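Local coordinates for penicillin-binding protein PbpB (Mycobacterium tuberculosis, PDB 6KGU) that builds cross-linked peptidoglycan from lipid intermediates for the mycobacterial cell wall, and is acylated by beta-lactam antibiotics such as aztreonam, at residues S269-V274 against L386-L391; I273-A278 against M331-V336; R346-G351 against Y397-N402. All coordinates share one frame; numbering follows the deposited sequence.

Contact 1 (S269-V274 against L386-L391); sequences SVNKIV and LSMTLL. With AZR (2-({[(1Z)-1-(2-amino-1,3-thiazol-4-yl)-2-oxo-2-{[(2S,3S)-1-oxo-3-(sulfoamino)butan-2-yl]amino}ethylidene]amino}oxy)-2-methylpropanoic acid), chain B.
The carboxamide of N271 is the flat group here, and M388 and L386 both stand off the same side of its plane, each obliquely. M388 CE lies 3.4 Å from N271 OD1, while L386 CD1 sits 4.0 Å from N271 ND2. The methionine reaches that place through a bend at its end (chi3 63°), which turns the terminal methyl onto the amide oxygen; the L386 and N271 side chains approach each other head-on, CD1 ending near ND2. An amide suits a spot that is both buried and partly polar: ND2 donates a hydrogen bond to the backbone oxygen of L380, whereas OD1 is buried among methyl groups, with L350 CD1 also packed on it, and has no hydrogen-bonding partner in the model.

N271 lies inside the S-x-x-K sequence of the transpeptidase family, between S269 and K272. S269 OG is bonded covalently to C20 of the opened aztreonam (1.5 Å), and S269 N donates to the acyl oxygen O9 at 2.7 Å, N-H...O angle 135°, consistent with an oxyanion-hole role. K272 NZ is held by S324 and N326. While S269 and K272 face the drug, N271 points into the core, where M388 and L386 of the extended chain leading into helix 390-401 press on the 3-10 segment 269-271 that leads toward helix 272-281.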
ATOM      1  N   SER A 269      -3.954   7.275 -11.396  1.00 29.59           N
ATOM      2  CA  SER A 269      -5.116   7.929 -10.786  1.00 26.75           C
ATOM      3  C   SER A 269      -5.273   7.699  -9.282  1.00 31.91           C
ATOM      4  O   SER A 269      -6.067   8.416  -8.646  1.00 27.80           O
ATOM      5  CB  SER A 269      -6.402   7.479 -11.482  1.00 25.74           C
ATOM      6  OG  SER A 269      -6.480   8.042 -12.787  1.00 27.91           O
ATOM      7  N   VAL A 270      -4.582   6.718  -8.683  1.00 30.41           N
ATOM      8  CA  VAL A 270      -4.695   6.618  -7.230  1.00 26.43           C
ATOM      9  C   VAL A 270      -4.118   7.855  -6.576  1.00 27.71           C
ATOM     10  O   VAL A 270      -4.491   8.190  -5.448  1.00 29.05           O
ATOM     11  CB  VAL A 270      -4.033   5.356  -6.635  1.00 33.19           C
ATOM     12  CG1 VAL A 270      -4.881   4.140  -6.930  1.00 34.44           C
ATOM     13  CG2 VAL A 270      -2.570   5.195  -7.117  1.00 29.36           C
ATOM     14  N   ASN A 271      -3.242   8.572  -7.278  1.00 26.86           N
ATOM     15  CA  ASN A 271      -2.712   9.813  -6.739  1.00 28.52           C
ATOM     16  C   ASN A 271      -3.759  10.916  -6.629  1.00 26.72           C
ATOM     17  O   ASN A 271      -3.476  11.945  -6.003  1.00 31.04           O
ATOM     18  CB  ASN A 271      -1.536  10.310  -7.595  1.00 21.14           C
ATOM     19  CG  ASN A 271      -0.600  11.187  -6.799  1.00 31.82           C
ATOM     20  OD1 ASN A 271      -0.201  10.816  -5.700  1.00 29.40           O
ATOM     21  ND2 ASN A 271      -0.283  12.371  -7.316  1.00 31.62           N
ATOM     22  N   LYS A 272      -4.945  10.743  -7.223  1.00 26.63           N
ATOM     23  CA  LYS A 272      -5.923  11.818  -7.221  1.00 24.19           C
ATOM     24  C   LYS A 272      -6.427  12.133  -5.821  1.00 24.07           C
ATOM     25  O   LYS A 272      -7.000  13.206  -5.607  1.00 29.36           O
ATOM     26  CB  LYS A 272      -7.090  11.479  -8.155  1.00 22.46           C
ATOM     27  CG  LYS A 272      -6.682  11.512  -9.649  1.00 25.64           C
ATOM     28  CD  LYS A 272      -7.865  11.263 -10.578  1.00 26.30           C
ATOM     29  CE  LYS A 272      -7.431  11.141 -12.038  1.00 29.81           C
ATOM     30  NZ  LYS A 272      -8.605  10.853 -12.943  1.00 26.60           N
ATOM     31  N   ILE A 273      -6.194  11.243  -4.855  1.00 30.86           N
ATOM     32  CA  ILE A 273      -6.495  11.570  -3.463  1.00 27.59           C
ATOM     33  C   ILE A 273      -5.852  12.893  -3.049  1.00 31.78           C
ATOM     34  O   ILE A 273      -6.426  13.649  -2.253  1.00 28.99           O
ATOM     35  CB  ILE A 273      -6.062  10.411  -2.541  1.00 26.85           C
ATOM     36  CG1 ILE A 273      -6.587  10.643  -1.124  1.00 25.59           C
ATOM     37  CG2 ILE A 273      -4.524  10.241  -2.548  1.00 26.15           C
ATOM     38  CD1 ILE A 273      -6.233   9.529  -0.161  1.00 33.88           C
ATOM     39  N   VAL A 274      -4.680  13.223  -3.605  1.00 30.44           N
ATOM     40  CA  VAL A 274      -4.016  14.462  -3.201  1.00 29.08           C
ATOM     41  C   VAL A 274      -4.798  15.675  -3.691  1.00 30.34           C
ATOM     42  O   VAL A 274      -5.079  16.596  -2.914  1.00 31.52           O
ATOM     43  CB  VAL A 274      -2.555  14.488  -3.681  1.00 28.96           C
ATOM     44  CG1 VAL A 274      -1.886  15.770  -3.252  1.00 25.35           C
ATOM     45  CG2 VAL A 274      -1.782  13.274  -3.095  1.00 30.62           C
ATOM     46  N   LEU A 386       5.832  11.084 -11.244  1.00 28.94           N
ATOM     47  CA  LEU A 386       6.356  10.807  -9.921  1.00 26.80           C
ATOM     48  C   LEU A 386       6.214   9.311  -9.706  1.00 31.90           C
ATOM     49  O   LEU A 386       5.520   8.621 -10.465  1.00 29.94           O
ATOM     50  CB  LEU A 386       5.617  11.591  -8.826  1.00 31.89           C
ATOM     51  CG  LEU A 386       4.229  11.125  -8.375  1.00 33.44           C
ATOM     52  CD1 LEU A 386       3.738  11.960  -7.206  1.00 31.49           C
ATOM     53  CD2 LEU A 386       3.221  11.196  -9.528  1.00 32.51           C
ATOM     54  N   SER A 387       6.876   8.807  -8.669  1.00 28.01           N
ATOM     55  CA  SER A 387       6.769   7.390  -8.363  1.00 29.04           C
ATOM     56  C   SER A 387       6.654   7.216  -6.862  1.00 30.19           C
ATOM     57  O   SER A 387       7.138   8.047  -6.088  1.00 30.10           O
ATOM     58  CB  SER A 387       7.970   6.605  -8.914  1.00 32.16           C
ATOM     59  OG  SER A 387       9.130   6.924  -8.181  1.00 31.40           O
ATOM     60  N   MET A 388       6.018   6.116  -6.454  1.00 27.46           N
ATOM     61  CA  MET A 388       5.831   5.814  -5.047  1.00 23.16           C
ATOM     62  C   MET A 388       5.798   4.307  -4.892  1.00 26.24           C
ATOM     63  O   MET A 388       5.483   3.580  -5.835  1.00 26.89           O
ATOM     64  CB  MET A 388       4.521   6.403  -4.499  1.00 29.84           C
ATOM     65  CG  MET A 388       3.257   5.787  -5.151  1.00 26.78           C
ATOM     66  SD  MET A 388       1.703   6.597  -4.662  1.00 30.15           S
ATOM     67  CE  MET A 388       1.964   8.249  -5.326  1.00 25.38           C
ATOM     68  N   THR A 389       6.081   3.853  -3.679  1.00 25.38           N
ATOM     69  CA  THR A 389       5.904   2.456  -3.333  1.00 25.40           C
ATOM     70  C   THR A 389       4.451   2.164  -2.977  1.00 24.40           C
ATOM     71  O   THR A 389       3.649   3.062  -2.699  1.00 24.74           O
ATOM     72  CB  THR A 389       6.814   2.077  -2.170  1.00 27.92           C
ATOM     73  OG1 THR A 389       6.403   2.791  -1.008  1.00 29.65           O
ATOM     74  CG2 THR A 389       8.268   2.449  -2.495  1.00 25.48           C
ATOM     75  N   LEU A 390       4.117   0.873  -2.997  1.00 26.03           N
ATOM     76  CA  LEU A 390       2.818   0.428  -2.506  1.00 23.10           C
ATOM     77  C   LEU A 390       2.579   0.884  -1.073  1.00 24.98           C
ATOM     78  O   LEU A 390       1.462   1.282  -0.715  1.00 27.51           O
ATOM     79  CB  LEU A 390       2.719  -1.103  -2.602  1.00 23.79           C
ATOM     80  CG  LEU A 390       1.310  -1.650  -2.328  1.00 30.51           C
ATOM     81  CD1 LEU A 390       0.307  -0.937  -3.208  1.00 26.33           C
ATOM     82  CD2 LEU A 390       1.230  -3.178  -2.557  1.00 27.16           C
ATOM     83  N   LEU A 391       3.614   0.818  -0.227  1.00 24.76           N
ATOM     84  CA  LEU A 391       3.434   1.220   1.168  1.00 27.29           C
ATOM     85  C   LEU A 391       3.139   2.713   1.280  1.00 27.24           C
ATOM     86  O   LEU A 391       2.266   3.127   2.056  1.00 27.19           O
ATOM     87  CB  LEU A 391       4.678   0.854   1.991  1.00 24.20           C
ATOM     88  CG  LEU A 391       4.605   1.229   3.469  1.00 26.91           C
ATOM     89  CD1 LEU A 391       3.452   0.500   4.179  1.00 23.92           C
ATOM     90  CD2 LEU A 391       5.944   0.937   4.162  1.00 30.78           C
TER
HETATM   91  C7  AZR B 701      -8.350   6.501 -16.703  1.00 36.47           C
HETATM   92  S8  AZR B 701      -0.160   8.330 -15.503  1.00 64.23           S
HETATM   93  O9  AZR B 701      -5.335   6.113 -13.401  1.00 31.29           O
HETATM   94  O10 AZR B 701      -5.033   8.806 -17.257  1.00 42.19           O
HETATM   95  O11 AZR B 701      -4.790   6.172 -18.965  1.00 47.11           O
HETATM   96  N12 AZR B 701      -8.378   6.231 -14.241  1.00 32.34           N
HETATM   97  N13 AZR B 701      -5.206   6.873 -16.061  1.00 34.59           N
HETATM   98  N14 AZR B 701      -3.433   6.366 -18.567  1.00 46.91           N
HETATM   99  N15 AZR B 701      -0.903   6.730 -17.397  1.00 49.67           N
HETATM  100  N16 AZR B 701       1.384   6.593 -16.862  1.00 45.76           N
HETATM  101  S17 AZR B 701      -9.028   4.876 -13.702  1.00 34.08           S
HETATM  102  C18 AZR B 701      -7.533   6.249 -15.448  1.00 32.77           C
HETATM  103  C19 AZR B 701      -6.373   7.243 -15.266  1.00 36.57           C
HETATM  104  C20 AZR B 701      -5.927   7.088 -13.789  1.00 34.25           C
HETATM  105  C21 AZR B 701      -4.599   7.701 -16.932  1.00 45.67           C
HETATM  106  C22 AZR B 701      -3.367   7.135 -17.546  1.00 49.18           C
HETATM  107  C23 AZR B 701      -4.928   5.287 -20.054  1.00 55.36           C
HETATM  108  C24 AZR B 701      -2.030   7.417 -16.963  1.00 46.61           C
HETATM  109  C25 AZR B 701      -1.824   8.314 -15.964  1.00 45.57           C
HETATM  110  C26 AZR B 701       0.155   7.104 -16.708  1.00 48.50           C
HETATM  111  C27 AZR B 701      -4.572   3.908 -19.528  1.00 52.32           C
HETATM  112  C28 AZR B 701      -6.351   5.324 -20.584  1.00 53.23           C
HETATM  113  C29 AZR B 701      -3.953   5.724 -21.145  1.00 48.12           C
HETATM  114  O30 AZR B 701      -3.461   6.830 -21.198  1.00 54.18           O
HETATM  115  O31 AZR B 701      -3.745   4.803 -22.034  1.00 56.48           O
HETATM  116  O32 AZR B 701     -10.069   4.500 -14.586  1.00 36.19           O
HETATM  117  O33 AZR B 701      -9.745   5.247 -12.369  1.00 32.28           O
HETATM  118  O34 AZR B 701      -7.976   3.987 -13.372  1.00 37.19           O

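Contact 2 (I273-A278 against M331-V336); sequences IVAASA and MLSQRV
With chi1 at 173°, V336 sets CG1 anti to its backbone N and CG2 anti to its carbonyl carbon, and this spreads both methyls toward A278, whose CB lies 4.0 Å from V336 CG2 and equally far from CG1. One turn away, S333 has chi1 -63°, which carries OG past A275 CB at 3.6 Å while leaving the hydroxyl hydrogen-bonded to the carbonyl oxygen of T329 in its own helix. The serine thus presents a small, already satisfied polar group to a methyl.

Small residues suit this face. A275 CA and S333 CA are only 6.0 Å apart, a close approach for two helices, whereas the branched valine fills the wider gap at A278, where the CA atoms are 6.7 Å apart. On the far side of helix 272-281, S277 folds back on its own backbone: S277 OG donates to I273 O over 2.8 Å, with a C=O...donor angle of 149°, and reaches that oxygen from the face opposite S277 N.

Both helices have their N-terminal ends near the drug. Helix 272-281 carries the lysine K272 after the acylated S269, and its NZ is hydrogen-bonded to S324 and N326; helix 326-336 starts at N326, itself bonded to the drug and two residues past S324, in what matches the family's S-x-N motif. A275 is about 10 Å from S269, measured between nearest side-chain atoms. Since the touching surfaces are methyls and a hydroxyl engaged within its own helix, the union rests on close van der Waals fit.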
ATOM      1  N   ILE A 273      -6.194  11.243  -4.855  1.00 30.86           N
ATOM      2  CA  ILE A 273      -6.495  11.570  -3.463  1.00 27.59           C
ATOM      3  C   ILE A 273      -5.852  12.893  -3.049  1.00 31.78           C
ATOM      4  O   ILE A 273      -6.426  13.649  -2.253  1.00 28.99           O
ATOM      5  CB  ILE A 273      -6.062  10.411  -2.541  1.00 26.85           C
ATOM      6  CG1 ILE A 273      -6.587  10.643  -1.124  1.00 25.59           C
ATOM      7  CG2 ILE A 273      -4.524  10.241  -2.548  1.00 26.15           C
ATOM      8  CD1 ILE A 273      -6.233   9.529  -0.161  1.00 33.88           C
ATOM      9  N   VAL A 274      -4.680  13.223  -3.605  1.00 30.44           N
ATOM     10  CA  VAL A 274      -4.016  14.462  -3.201  1.00 29.08           C
ATOM     11  C   VAL A 274      -4.798  15.675  -3.691  1.00 30.34           C
ATOM     12  O   VAL A 274      -5.079  16.596  -2.914  1.00 31.52           O
ATOM     13  CB  VAL A 274      -2.555  14.488  -3.681  1.00 28.96           C
ATOM     14  CG1 VAL A 274      -1.886  15.770  -3.252  1.00 25.35           C
ATOM     15  CG2 VAL A 274      -1.782  13.274  -3.095  1.00 30.62           C
ATOM     16  N   ALA A 275      -5.158  15.698  -4.984  1.00 27.77           N
ATOM     17  CA  ALA A 275      -5.972  16.796  -5.505  1.00 25.14           C
ATOM     18  C   ALA A 275      -7.302  16.895  -4.773  1.00 29.19           C
ATOM     19  O   ALA A 275      -7.776  18.003  -4.476  1.00 28.74           O
ATOM     20  CB  ALA A 275      -6.212  16.623  -7.007  1.00 26.54           C
ATOM     21  N   ALA A 276      -7.946  15.750  -4.514  1.00 30.03           N
ATOM     22  CA  ALA A 276      -9.243  15.770  -3.845  1.00 26.87           C
ATOM     23  C   ALA A 276      -9.133  16.391  -2.464  1.00 28.43           C
ATOM     24  O   ALA A 276      -9.973  17.209  -2.075  1.00 29.59           O
ATOM     25  CB  ALA A 276      -9.809  14.352  -3.732  1.00 31.28           C
ATOM     26  N   SER A 277      -8.103  15.990  -1.710  1.00 23.05           N
ATOM     27  CA  SER A 277      -7.886  16.492  -0.361  1.00 30.10           C
ATOM     28  C   SER A 277      -7.535  17.969  -0.379  1.00 31.40           C
ATOM     29  O   SER A 277      -8.023  18.743   0.450  1.00 33.54           O
ATOM     30  CB  SER A 277      -6.760  15.691   0.305  1.00 30.13           C
ATOM     31  OG  SER A 277      -7.097  14.315   0.388  1.00 30.27           O
ATOM     32  N   ALA A 278      -6.691  18.381  -1.318  1.00 26.59           N
ATOM     33  CA  ALA A 278      -6.288  19.779  -1.369  1.00 27.39           C
ATOM     34  C   ALA A 278      -7.469  20.682  -1.700  1.00 33.27           C
ATOM     35  O   ALA A 278      -7.694  21.696  -1.026  1.00 32.54           O
ATOM     36  CB  ALA A 278      -5.157  19.957  -2.379  1.00 24.96           C
ATOM     37  N   MET A 331      -8.593  20.732 -13.795  1.00 27.83           N
ATOM     38  CA  MET A 331      -9.336  21.972 -13.607  0.50 28.72           C
ATOM     39  C   MET A 331      -9.436  22.328 -12.131  1.00 29.25           C
ATOM     40  O   MET A 331      -9.188  23.473 -11.739  1.00 28.87           O
ATOM     41  CB  MET A 331     -10.723  21.846 -14.232  0.50 28.80           C
ATOM     42  CG  MET A 331     -10.657  21.717 -15.737  0.50 29.01           C
ATOM     43  SD  MET A 331     -12.265  21.715 -16.494  0.50 35.79           S
ATOM     44  CE  MET A 331     -12.962  23.189 -15.775  0.50 34.59           C
ATOM     45  N   LEU A 332      -9.781  21.345 -11.292  1.00 24.59           N
ATOM     46  CA  LEU A 332      -9.831  21.561  -9.847  1.00 28.23           C
ATOM     47  C   LEU A 332      -8.449  21.824  -9.276  1.00 24.31           C
ATOM     48  O   LEU A 332      -8.295  22.643  -8.366  1.00 29.27           O
ATOM     49  CB  LEU A 332     -10.443  20.343  -9.136  1.00 30.86           C
ATOM     50  CG  LEU A 332     -11.922  20.041  -9.364  1.00 30.81           C
ATOM     51  CD1 LEU A 332     -12.265  18.633  -8.833  1.00 23.71           C
ATOM     52  CD2 LEU A 332     -12.805  21.136  -8.714  1.00 27.09           C
ATOM     53  N   SER A 333      -7.436  21.104  -9.765  1.00 25.27           N
ATOM     54  CA  SER A 333      -6.069  21.367  -9.318  1.00 29.21           C
ATOM     55  C   SER A 333      -5.637  22.798  -9.655  1.00 32.62           C
ATOM     56  O   SER A 333      -4.852  23.400  -8.911  1.00 34.19           O
ATOM     57  CB  SER A 333      -5.098  20.350  -9.943  1.00 25.66           C
ATOM     58  OG  SER A 333      -5.400  19.028  -9.521  1.00 32.76           O
ATOM     59  N   GLN A 334      -6.135  23.356 -10.766  1.00 30.63           N
ATOM     60  CA  GLN A 334      -5.813  24.743 -11.110  1.00 35.22           C
ATOM     61  C   GLN A 334      -6.281  25.706 -10.029  1.00 39.31           C
ATOM     62  O   GLN A 334      -5.651  26.748  -9.816  1.00 33.86           O
ATOM     63  CB  GLN A 334      -6.439  25.146 -12.450  1.00 31.01           C
ATOM     64  CG  GLN A 334      -5.795  24.558 -13.692  1.00 30.96           C
ATOM     65  CD  GLN A 334      -6.553  24.943 -14.956  1.00 36.10           C
ATOM     66  OE1 GLN A 334      -7.355  25.871 -14.939  1.00 38.77           O
ATOM     67  NE2 GLN A 334      -6.313  24.219 -16.055  1.00 35.84           N
ATOM     68  N   ARG A 335      -7.386  25.381  -9.338  1.00 30.45           N
ATOM     69  CA  ARG A 335      -7.821  26.224  -8.228  1.00 32.43           C
ATOM     70  C   ARG A 335      -6.829  26.152  -7.078  1.00 37.43           C
ATOM     71  O   ARG A 335      -6.574  27.159  -6.406  1.00 33.65           O
ATOM     72  CB  ARG A 335      -9.214  25.807  -7.752  1.00 28.59           C
ATOM     73  CG  ARG A 335     -10.235  25.590  -8.865  1.00 32.65           C
ATOM     74  CD  ARG A 335     -11.598  25.209  -8.273  1.00 26.71           C
ATOM     75  NE  ARG A 335     -12.648  25.150  -9.295  1.00 29.46           N
ATOM     76  CZ  ARG A 335     -13.934  24.932  -9.035  1.00 36.60           C
ATOM     77  NH1 ARG A 335     -14.324  24.758  -7.781  1.00 35.38           N
ATOM     78  NH2 ARG A 335     -14.829  24.898 -10.024  1.00 31.11           N
ATOM     79  N   VAL A 336      -6.262  24.966  -6.842  1.00 29.63           N
ATOM     80  CA  VAL A 336      -5.315  24.775  -5.750  1.00 33.08           C
ATOM     81  C   VAL A 336      -4.034  25.561  -5.999  1.00 32.15           C
ATOM     82  O   VAL A 336      -3.525  26.246  -5.104  1.00 31.39           O
ATOM     83  CB  VAL A 336      -5.018  23.274  -5.563  1.00 32.82           C
ATOM     84  CG1 VAL A 336      -3.914  23.060  -4.541  1.00 28.39           C
ATOM     85  CG2 VAL A 336      -6.287  22.533  -5.155  1.00 26.49           C
TER

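Contact 3 (R346-G351 against Y397-N402); sequences RKFGLG and YQAIAN
The F348 ring makes all the apolar contacts: its CE1 touches A399 CB at 4.0 Å, an approach oblique to the ring, and I400 CG1 at 4.1 Å, this time at the ring edge near its plane. I400 CD1 lies 4.2 Å from F348 CZ, so CG1 and CD1 both abut the ring rim at CE1 and CZ, close to its plane. I400 keeps CG1 beside its backbone N (chi1 -70°), which points that branch at the rim, the two side chains crossing at a slant. Alanine suits the position where helix 390-401 faces the ring, since one methyl lets the aromatic rim come close, while the longer isoleucine reaches along the rim to CZ. S277 of helix 272-281 and V433 also pack against F348, so the phenyl plugs a junction of several elements.

Polar bonds concern the backbone on each side. Helix 338-347 finishes in a Schellman motif: G349 N donates to R346 O at 2.9 Å, and G349 takes a positive phi of 91°, comfortable for a residue with no CB. K347 O accepts from R406 NE, and I400 O from R443 NH1. The carbonyl oxygen of L350 is hydrogen-bonded to Q352 NE2.

This is plain core packing away from the active site, joining the end of helix 338-347 to the last turns of helix 390-401. Because every contact across it is between carbons, its strength is likely to come from buried hydrophobic surface, while the carbonyl oxygens near the C-terminal ends of the two helices, K347 O and I400 O, are served by the arginines R406 and R443 instead.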
ATOM      1  N   ARG A 346       3.864  16.649  -0.228  1.00 35.13           N
ATOM      2  CA  ARG A 346       4.875  16.408   0.798  1.00 36.76           C
ATOM      3  C   ARG A 346       4.239  15.989   2.114  1.00 32.78           C
ATOM      4  O   ARG A 346       4.736  15.076   2.784  1.00 34.65           O
ATOM      5  CB  ARG A 346       5.730  17.663   0.991  1.00 34.57           C
ATOM      6  CG  ARG A 346       6.727  17.903  -0.123  1.00 44.17           C
ATOM      7  CD  ARG A 346       8.057  17.270   0.231  1.00 55.85           C
ATOM      8  NE  ARG A 346       8.529  16.397  -0.834  1.00 58.22           N
ATOM      9  CZ  ARG A 346       9.584  15.598  -0.730  1.00 55.54           C
ATOM     10  NH1 ARG A 346      10.291  15.565   0.397  1.00 55.45           N
ATOM     11  NH2 ARG A 346       9.927  14.838  -1.761  1.00 43.64           N
ATOM     12  N   LYS A 347       3.134  16.634   2.503  1.00 31.31           N
ATOM     13  CA  LYS A 347       2.497  16.241   3.758  1.00 30.96           C
ATOM     14  C   LYS A 347       2.004  14.801   3.691  1.00 30.29           C
ATOM     15  O   LYS A 347       2.050  14.074   4.689  1.00 30.71           O
ATOM     16  CB  LYS A 347       1.347  17.191   4.115  1.00 35.52           C
ATOM     17  CG  LYS A 347       1.791  18.487   4.794  1.00 38.70           C
ATOM     18  CD  LYS A 347       0.618  19.258   5.421  1.00 50.42           C
ATOM     19  CE  LYS A 347      -0.563  19.377   4.448  1.00 49.18           C
ATOM     20  NZ  LYS A 347      -1.684  20.293   4.905  1.00 48.64           N
ATOM     21  N   PHE A 348       1.523  14.373   2.519  1.00 28.03           N
ATOM     22  CA  PHE A 348       1.098  12.993   2.348  1.00 27.46           C
ATOM     23  C   PHE A 348       2.265  12.011   2.361  1.00 32.13           C
ATOM     24  O   PHE A 348       2.020  10.804   2.269  1.00 32.76           O
ATOM     25  CB  PHE A 348       0.310  12.839   1.033  1.00 26.90           C
ATOM     26  CG  PHE A 348      -1.182  13.038   1.180  1.00 28.38           C
ATOM     27  CD1 PHE A 348      -1.954  12.128   1.893  1.00 35.71           C
ATOM     28  CD2 PHE A 348      -1.811  14.126   0.595  1.00 24.34           C
ATOM     29  CE1 PHE A 348      -3.347  12.302   2.010  1.00 29.11           C
ATOM     30  CE2 PHE A 348      -3.195  14.317   0.707  1.00 30.16           C
ATOM     31  CZ  PHE A 348      -3.963  13.405   1.416  1.00 27.26           C
ATOM     32  N   GLY A 349       3.512  12.492   2.418  1.00 33.50           N
ATOM     33  CA  GLY A 349       4.678  11.643   2.617  1.00 34.02           C
ATOM     34  C   GLY A 349       5.349  11.122   1.364  1.00 30.55           C
ATOM     35  O   GLY A 349       6.228  10.255   1.466  1.00 32.31           O
ATOM     36  N   LEU A 350       4.981  11.622   0.189  1.00 28.38           N
ATOM     37  CA  LEU A 350       5.574  11.125  -1.043  1.00 31.69           C
ATOM     38  C   LEU A 350       7.012  11.616  -1.179  1.00 34.83           C
ATOM     39  O   LEU A 350       7.380  12.677  -0.671  1.00 37.46           O
ATOM     40  CB  LEU A 350       4.735  11.563  -2.240  1.00 26.35           C
ATOM     41  CG  LEU A 350       3.273  11.106  -2.093  1.00 28.81           C
ATOM     42  CD1 LEU A 350       2.451  11.454  -3.339  1.00 26.85           C
ATOM     43  CD2 LEU A 350       3.190   9.592  -1.780  1.00 26.09           C
ATOM     44  N   GLY A 351       7.837  10.817  -1.848  1.00 32.30           N
ATOM     45  CA  GLY A 351       9.239  11.138  -2.045  1.00 28.02           C
ATOM     46  C   GLY A 351      10.124  10.895  -0.841  1.00 34.56           C
ATOM     47  O   GLY A 351      11.326  11.174  -0.909  1.00 32.31           O
ATOM     48  N   TYR A 397      -3.662   6.884   1.958  1.00 27.71           N
ATOM     49  CA  TYR A 397      -5.065   6.652   2.274  1.00 28.65           C
ATOM     50  C   TYR A 397      -5.256   6.445   3.772  1.00 28.38           C
ATOM     51  O   TYR A 397      -6.334   6.729   4.307  1.00 28.03           O
ATOM     52  CB  TYR A 397      -5.589   5.468   1.446  1.00 24.58           C
ATOM     53  CG  TYR A 397      -5.836   5.882   0.009  1.00 26.85           C
ATOM     54  CD1 TYR A 397      -4.773   6.193  -0.836  1.00 28.40           C
ATOM     55  CD2 TYR A 397      -7.135   6.008  -0.495  1.00 26.38           C
ATOM     56  CE1 TYR A 397      -4.988   6.606  -2.162  1.00 24.60           C
ATOM     57  CE2 TYR A 397      -7.361   6.427  -1.806  1.00 27.16           C
ATOM     58  CZ  TYR A 397      -6.279   6.725  -2.632  1.00 27.35           C
ATOM     59  OH  TYR A 397      -6.480   7.129  -3.935  1.00 26.44           O
ATOM     60  N   GLN A 398      -4.203   6.001   4.466  1.00 26.62           N
ATOM     61  CA  GLN A 398      -4.261   5.911   5.923  1.00 27.25           C
ATOM     62  C   GLN A 398      -4.457   7.283   6.554  1.00 26.82           C
ATOM     63  O   GLN A 398      -5.173   7.417   7.561  1.00 26.31           O
ATOM     64  CB  GLN A 398      -2.988   5.247   6.459  1.00 25.60           C
ATOM     65  CG  GLN A 398      -2.999   5.039   7.968  1.00 25.85           C
ATOM     66  CD  GLN A 398      -2.573   6.267   8.715  1.00 26.41           C
ATOM     67  OE1 GLN A 398      -1.848   7.113   8.180  1.00 28.78           O
ATOM     68  NE2 GLN A 398      -3.038   6.395   9.948  1.00 28.28           N
ATOM     69  N   ALA A 399      -3.819   8.317   5.988  1.00 26.84           N
ATOM     70  CA  ALA A 399      -3.981   9.669   6.517  1.00 24.32           C
ATOM     71  C   ALA A 399      -5.444  10.087   6.489  1.00 28.59           C
ATOM     72  O   ALA A 399      -5.965  10.671   7.449  1.00 26.24           O
ATOM     73  CB  ALA A 399      -3.143  10.663   5.702  1.00 27.01           C
ATOM     74  N   ILE A 400      -6.113   9.808   5.369  1.00 26.37           N
ATOM     75  CA  ILE A 400      -7.512  10.170   5.205  1.00 24.31           C
ATOM     76  C   ILE A 400      -8.394   9.279   6.069  1.00 28.12           C
ATOM     77  O   ILE A 400      -9.399   9.727   6.633  1.00 28.11           O
ATOM     78  CB  ILE A 400      -7.870  10.074   3.708  1.00 30.14           C
ATOM     79  CG1 ILE A 400      -7.166  11.194   2.929  1.00 26.98           C
ATOM     80  CG2 ILE A 400      -9.386  10.068   3.498  1.00 29.39           C
ATOM     81  CD1 ILE A 400      -7.580  12.606   3.393  1.00 31.07           C
ATOM     82  N   ALA A 401      -8.033   7.999   6.179  1.00 26.76           N
ATOM     83  CA  ALA A 401      -8.761   7.092   7.062  1.00 27.96           C
ATOM     84  C   ALA A 401      -8.705   7.570   8.516  1.00 29.26           C
ATOM     85  O   ALA A 401      -9.692   7.467   9.251  1.00 30.17           O
ATOM     86  CB  ALA A 401      -8.171   5.688   6.950  1.00 24.17           C
ATOM     87  N   ASN A 402      -7.559   8.095   8.943  1.00 27.24           N
ATOM     88  CA  ASN A 402      -7.362   8.492  10.336  1.00 30.88           C
ATOM     89  C   ASN A 402      -7.701   9.964  10.550  1.00 31.37           C
ATOM     90  O   ASN A 402      -6.978  10.692  11.243  1.00 28.94           O
ATOM     91  CB  ASN A 402      -5.926   8.178  10.758  1.00 27.99           C
ATOM     92  CG  ASN A 402      -5.698   8.339  12.248  1.00 32.25           C
ATOM     93  OD1 ASN A 402      -6.535   7.949  13.075  1.00 31.42           O
ATOM     94  ND2 ASN A 402      -4.556   8.924  12.601  1.00 31.53           N
TER

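From the N terminus, the chain enters helix 272-281 at the shared stretch from which contacts 1 and 2 both start. Contact 2 closes first, when helix 326-336 returns to that helix, and so lies within the larger loop that contact 1 closes at 386-391. Contact 3 opens at 346-351, after contact 2 has closed but while the contact 1 loop is still open, and closes at 397-402; contacts 1 and 3 therefore cross, whereas 2 and 3 follow in series. Y397 OH, probably hydrogen-bonded to V270 O, joins contacts 1 and 3 directly. Together they tie helices 272-281, 326-336, 338-347 and 390-401 into one transpeptidase-domain core.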